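Esterase E25 (Uncultured bacterium, PDB 4Q05) is an esterase of the bacterial hormone-sensitive lipase family with an alpha/beta-hydrolase fold, probably hydrolysing carboxylic ester bonds. Local coordinates at residues A46-I58 / G329-E343. Sequence-based numbering, arbitrary orientation.
Sequences APSGASDVLYNII and GIAHGDYAVDLTAPE
S51 OG is held by two partners: it donates to E343 OE1 at 2.7 Å and accepts from L54 N at 3.0 Å, the N-cap bond that starts helix 52-59. Because E343 sits in the first turn of helix 342-358, the last of this alpha/beta hydrolase, the contact ties the starts of the two helices together. The second carboxylate oxygen of E343 takes the backbone N of S51 in an almost straight bond (S51 N to E343 OE2 2.8 Å, 175°), and both oxygens are met on their syn sides, which fixes the rotation of the carboxylate. A bend at chi2 (84°) turns the E343 chain so that its carboxylate reaches S51. Shortening E343 to an alanine is likely to leave S51 N without its acceptor and the serine hydroxyl with L54 N alone of the two partners, weakening the link between the two helix starts. P342 presses its CD tightly against S51 CB, while V53 lies against the end of the D338-A341 turn, CG1 touching T340 OG1 and A341 CA, CG2 touching P342 CD. That turn is braced by D338, whose OD1 accepts from T340 N, an Asx turn. Deeper, L54 CD2 meets I330 CG1 at 3.6 Å, the two side chains crossing at about a right angle. G329 packs bare backbone against P47, L54 and I58, and I58 CD1 lies 3.2 Å from G329 O.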
loop_
_atom_site.group_PDB
_atom_site.type_symbol
_atom_site.label_atom_id
_atom_site.label_comp_id
_atom_site.label_asym_id
_atom_site.label_seq_id
_atom_site.Cartn_x
_atom_site.Cartn_y
_atom_site.Cartn_z
ATOM N N ALA A 46 9.056 -2.241 -17.691
ATOM C CA ALA A 46 9.366 -3.109 -16.573
ATOM C C ALA A 46 9.896 -2.228 -15.439
ATOM O O ALA A 46 10.520 -1.207 -15.685
ATOM C CB ALA A 46 10.384 -4.162 -16.985
ATOM N N PRO A 47 9.622 -2.603 -14.186
ATOM C CA PRO A 47 9.967 -1.685 -13.093
ATOM C C PRO A 47 11.383 -1.885 -12.559
ATOM O O PRO A 47 11.642 -2.856 -11.855
ATOM C CB PRO A 47 8.937 -2.038 -12.017
ATOM C CG PRO A 47 8.662 -3.492 -12.243
ATOM C CD PRO A 47 8.819 -3.751 -13.730
ATOM N N SER A 48 12.288 -0.969 -12.878
ATOM C CA SER A 48 13.649 -1.048 -12.364
ATOM C C SER A 48 13.675 -0.914 -10.861
ATOM O O SER A 48 14.683 -1.197 -10.229
ATOM C CB SER A 48 14.519 0.050 -12.972
ATOM O OG SER A 48 14.527 -0.078 -14.375
ATOM N N GLY A 49 12.560 -0.476 -10.282
ATOM C CA GLY A 49 12.480 -0.362 -8.839
ATOM C C GLY A 49 12.282 -1.701 -8.157
ATOM O O GLY A 49 12.546 -1.841 -6.965
ATOM N N ALA A 50 11.814 -2.686 -8.915
ATOM C CA ALA A 50 11.650 -4.034 -8.402
ATOM C C ALA A 50 13.006 -4.749 -8.341
ATOM O O ALA A 50 14.003 -4.250 -8.861
ATOM C CB ALA A 50 10.674 -4.804 -9.280
ATOM N N SER A 51 13.045 -5.907 -7.693
ATOM C CA SER A 51 14.241 -6.746 -7.702
ATOM C C SER A 51 14.581 -7.147 -9.131
ATOM O O SER A 51 13.720 -7.140 -10.012
ATOM C CB SER A 51 14.004 -8.020 -6.893
ATOM O OG SER A 51 13.047 -8.843 -7.553
ATOM N N ASP A 52 15.831 -7.518 -9.368
ATOM C CA ASP A 52 16.200 -8.063 -10.670
ATOM C C ASP A 52 15.332 -9.256 -11.041
ATOM O O ASP A 52 14.875 -9.364 -12.168
ATOM C CB ASP A 52 17.681 -8.439 -10.701
ATOM C CG ASP A 52 18.578 -7.226 -10.586
ATOM O OD1 ASP A 52 18.066 -6.098 -10.783
ATOM O OD2 ASP A 52 19.782 -7.390 -10.298
ATOM N N VAL A 53 15.091 -10.144 -10.085
ATOM C CA VAL A 53 14.260 -11.317 -10.347
ATOM C C VAL A 53 12.871 -10.910 -10.857
ATOM O O VAL A 53 12.384 -11.440 -11.856
ATOM C CB VAL A 53 14.115 -12.201 -9.083
ATOM C CG1 VAL A 53 13.176 -13.373 -9.342
ATOM C CG2 VAL A 53 15.480 -12.699 -8.613
ATOM N N LEU A 54 12.223 -9.975 -10.169
ATOM C CA LEU A 54 10.865 -9.581 -10.555
ATOM C C LEU A 54 10.896 -8.772 -11.849
ATOM O O LEU A 54 10.066 -8.963 -12.754
ATOM C CB LEU A 54 10.190 -8.781 -9.437
ATOM C CG LEU A 54 8.769 -8.337 -9.759
ATOM C CD1 LEU A 54 7.915 -9.554 -10.073
ATOM C CD2 LEU A 54 8.169 -7.529 -8.598
ATOM N N TYR A 55 11.873 -7.878 -11.947
ATOM C CA TYR A 55 12.075 -7.125 -13.175
ATOM C C TYR A 55 12.193 -8.069 -14.380
ATOM O O TYR A 55 11.583 -7.846 -15.433
ATOM C CB TYR A 55 13.326 -6.276 -13.065
ATOM C CG TYR A 55 13.593 -5.440 -14.296
ATOM C CD1 TYR A 55 14.310 -5.959 -15.370
ATOM C CD2 TYR A 55 13.131 -4.130 -14.387
ATOM C CE1 TYR A 55 14.565 -5.198 -16.504
ATOM C CE2 TYR A 55 13.386 -3.356 -15.520
ATOM C CZ TYR A 55 14.100 -3.902 -16.575
ATOM O OH TYR A 55 14.356 -3.154 -17.701
ATOM N N ASN A 56 12.970 -9.133 -14.229
ATOM C CA ASN A 56 13.139 -10.070 -15.344
ATOM C C ASN A 56 11.856 -10.845 -15.650
ATOM O O ASN A 56 11.494 -11.027 -16.810
ATOM C CB ASN A 56 14.330 -11.001 -15.096
ATOM C CG ASN A 56 15.662 -10.272 -15.211
ATOM O OD1 ASN A 56 15.781 -9.302 -15.964
ATOM N ND2 ASN A 56 16.665 -10.722 -14.455
ATOM N N ILE A 57 11.157 -11.280 -14.606
ATOM C CA ILE A 57 9.871 -11.929 -14.804
ATOM C C ILE A 57 8.938 -11.025 -15.598
ATOM O O ILE A 57 8.346 -11.434 -16.596
ATOM C CB ILE A 57 9.206 -12.285 -13.471
ATOM C CG1 ILE A 57 9.929 -13.466 -12.818
ATOM C CG2 ILE A 57 7.733 -12.618 -13.684
ATOM C CD1 ILE A 57 9.362 -13.845 -11.465
ATOM N N ILE A 58 8.811 -9.784 -15.153
ATOM C CA ILE A 58 7.897 -8.853 -15.797
ATOM C C ILE A 58 8.353 -8.545 -17.214
ATOM O O ILE A 58 7.542 -8.475 -18.144
ATOM C CB ILE A 58 7.804 -7.543 -14.995
ATOM C CG1 ILE A 58 7.013 -7.789 -13.702
ATOM C CG2 ILE A 58 7.171 -6.455 -15.841
ATOM C CD1 ILE A 58 7.040 -6.645 -12.706
ATOM N N GLY A 329 5.712 -3.505 -8.784
ATOM C CA GLY A 329 5.742 -4.459 -9.884
ATOM C C GLY A 329 4.845 -5.676 -9.714
ATOM O O GLY A 329 4.525 -6.373 -10.681
ATOM N N ILE A 330 4.405 -5.927 -8.487
ATOM C CA ILE A 330 3.681 -7.161 -8.210
ATOM C C ILE A 330 2.197 -7.113 -8.562
ATOM O O ILE A 330 1.472 -6.189 -8.150
ATOM C CB ILE A 330 3.909 -7.614 -6.758
ATOM C CG1 ILE A 330 5.223 -8.408 -6.687
ATOM C CG2 ILE A 330 2.725 -8.431 -6.231
ATOM C CD1 ILE A 330 5.389 -9.234 -5.416
ATOM N N ALA A 331 1.762 -8.110 -9.336
ATOM C CA ALA A 331 0.359 -8.272 -9.687
ATOM C C ALA A 331 -0.267 -9.332 -8.792
ATOM O O ALA A 331 0.402 -9.894 -7.933
ATOM C CB ALA A 331 0.215 -8.674 -11.153
ATOM N N HIS A 332 -1.550 -9.616 -9.018
ATOM C CA HIS A 332 -2.309 -10.572 -8.212
ATOM C C HIS A 332 -1.566 -11.886 -8.003
ATOM O O HIS A 332 -1.377 -12.631 -8.947
ATOM C CB HIS A 332 -3.624 -10.871 -8.919
ATOM C CG HIS A 332 -4.482 -11.875 -8.222
ATOM N ND1 HIS A 332 -5.196 -11.581 -7.076
ATOM C CD2 HIS A 332 -4.773 -13.162 -8.530
ATOM C CE1 HIS A 332 -5.887 -12.647 -6.713
ATOM N NE2 HIS A 332 -5.646 -13.619 -7.575
ATOM N N GLY A 333 -1.164 -12.166 -6.768
ATOM C CA GLY A 333 -0.509 -13.421 -6.439
ATOM C C GLY A 333 0.974 -13.523 -6.757
ATOM O O GLY A 333 1.578 -14.551 -6.474
ATOM N N ASP A 334 1.570 -12.471 -7.326
ATOM C CA ASP A 334 2.958 -12.536 -7.774
ATOM C C ASP A 334 3.952 -12.639 -6.630
ATOM O O ASP A 334 5.141 -12.853 -6.866
ATOM C CB ASP A 334 3.324 -11.321 -8.636
ATOM C CG ASP A 334 2.919 -11.484 -10.076
ATOM O OD1 ASP A 334 2.613 -12.628 -10.478
ATOM O OD2 ASP A 334 2.917 -10.463 -10.808
ATOM N N TYR A 335 3.477 -12.458 -5.400
ATOM C CA TYR A 335 4.353 -12.495 -4.231
ATOM C C TYR A 335 4.673 -13.933 -3.860
ATOM O O TYR A 335 5.495 -14.181 -2.986
ATOM C CB TYR A 335 3.684 -11.802 -3.040
ATOM C CG TYR A 335 2.322 -12.370 -2.730
ATOM C CD1 TYR A 335 2.190 -13.551 -2.008
ATOM C CD2 TYR A 335 1.168 -11.740 -3.177
ATOM C CE1 TYR A 335 0.946 -14.089 -1.735
ATOM C CE2 TYR A 335 -0.080 -12.267 -2.902
ATOM C CZ TYR A 335 -0.186 -13.439 -2.189
ATOM O OH TYR A 335 -1.428 -13.965 -1.920
ATOM N N ALA A 336 4.006 -14.879 -4.513
ATOM C CA ALA A 336 4.161 -16.291 -4.175
ATOM C C ALA A 336 4.304 -17.141 -5.425
ATOM O O ALA A 336 3.775 -18.245 -5.493
ATOM C CB ALA A 336 2.980 -16.768 -3.355
ATOM N N VAL A 337 5.021 -16.620 -6.412
ATOM C CA VAL A 337 5.166 -17.300 -7.694
ATOM C C VAL A 337 6.623 -17.704 -7.938
ATOM O O VAL A 337 6.903 -18.717 -8.570
ATOM C CB VAL A 337 4.652 -16.416 -8.848
ATOM C CG1 VAL A 337 5.303 -16.797 -10.157
ATOM C CG2 VAL A 337 3.126 -16.516 -8.946
ATOM N N ASP A 338 7.556 -16.917 -7.418
ATOM C CA ASP A 338 8.970 -17.253 -7.547
ATOM C C ASP A 338 9.663 -17.101 -6.208
ATOM O O ASP A 338 9.816 -15.985 -5.702
ATOM C CB ASP A 338 9.631 -16.364 -8.595
ATOM C CG ASP A 338 11.067 -16.778 -8.896
ATOM O OD1 ASP A 338 11.808 -17.179 -7.965
ATOM O OD2 ASP A 338 11.446 -16.694 -10.075
ATOM N N LEU A 339 10.088 -18.219 -5.638
ATOM C CA LEU A 339 10.631 -18.216 -4.290
ATOM C C LEU A 339 11.970 -17.483 -4.215
ATOM O O LEU A 339 12.442 -17.161 -3.124
ATOM C CB LEU A 339 10.793 -19.643 -3.763
ATOM C CG LEU A 339 9.548 -20.534 -3.583
ATOM C CD1 LEU A 339 9.167 -20.648 -2.118
ATOM C CD2 LEU A 339 8.359 -20.071 -4.422
ATOM N N THR A 340 12.593 -17.231 -5.362
ATOM C CA THR A 340 13.868 -16.501 -5.356
ATOM C C THR A 340 13.707 -14.976 -5.396
ATOM O O THR A 340 14.687 -14.255 -5.272
ATOM C CB THR A 340 14.763 -16.882 -6.540
ATOM O OG1 THR A 340 14.194 -16.359 -7.748
ATOM C CG2 THR A 340 14.937 -18.420 -6.650
ATOM N N ALA A 341 12.496 -14.475 -5.611
ATOM C CA ALA A 341 12.312 -13.028 -5.665
ATOM C C ALA A 341 12.620 -12.421 -4.299
ATOM O O ALA A 341 12.104 -12.880 -3.281
ATOM C CB ALA A 341 10.897 -12.677 -6.097
ATOM N N PRO A 342 13.483 -11.403 -4.262
ATOM C CA PRO A 342 13.635 -10.742 -2.960
ATOM C C PRO A 342 12.301 -10.307 -2.359
ATOM O O PRO A 342 12.184 -10.334 -1.145
ATOM C CB PRO A 342 14.529 -9.542 -3.285
ATOM C CG PRO A 342 15.448 -10.097 -4.384
ATOM C CD PRO A 342 14.543 -11.014 -5.218
ATOM N N GLU A 343 11.326 -9.922 -3.180
ATOM C CA GLU A 343 10.021 -9.489 -2.669
ATOM C C GLU A 343 9.360 -10.602 -1.872
ATOM O O GLU A 343 8.819 -10.392 -0.796
ATOM C CB GLU A 343 9.092 -9.091 -3.826
ATOM C CG GLU A 343 9.457 -7.766 -4.494
ATOM C CD GLU A 343 10.535 -7.906 -5.567
ATOM O OE1 GLU A 343 11.076 -9.019 -5.753
ATOM O OE2 GLU A 343 10.841 -6.892 -6.236
#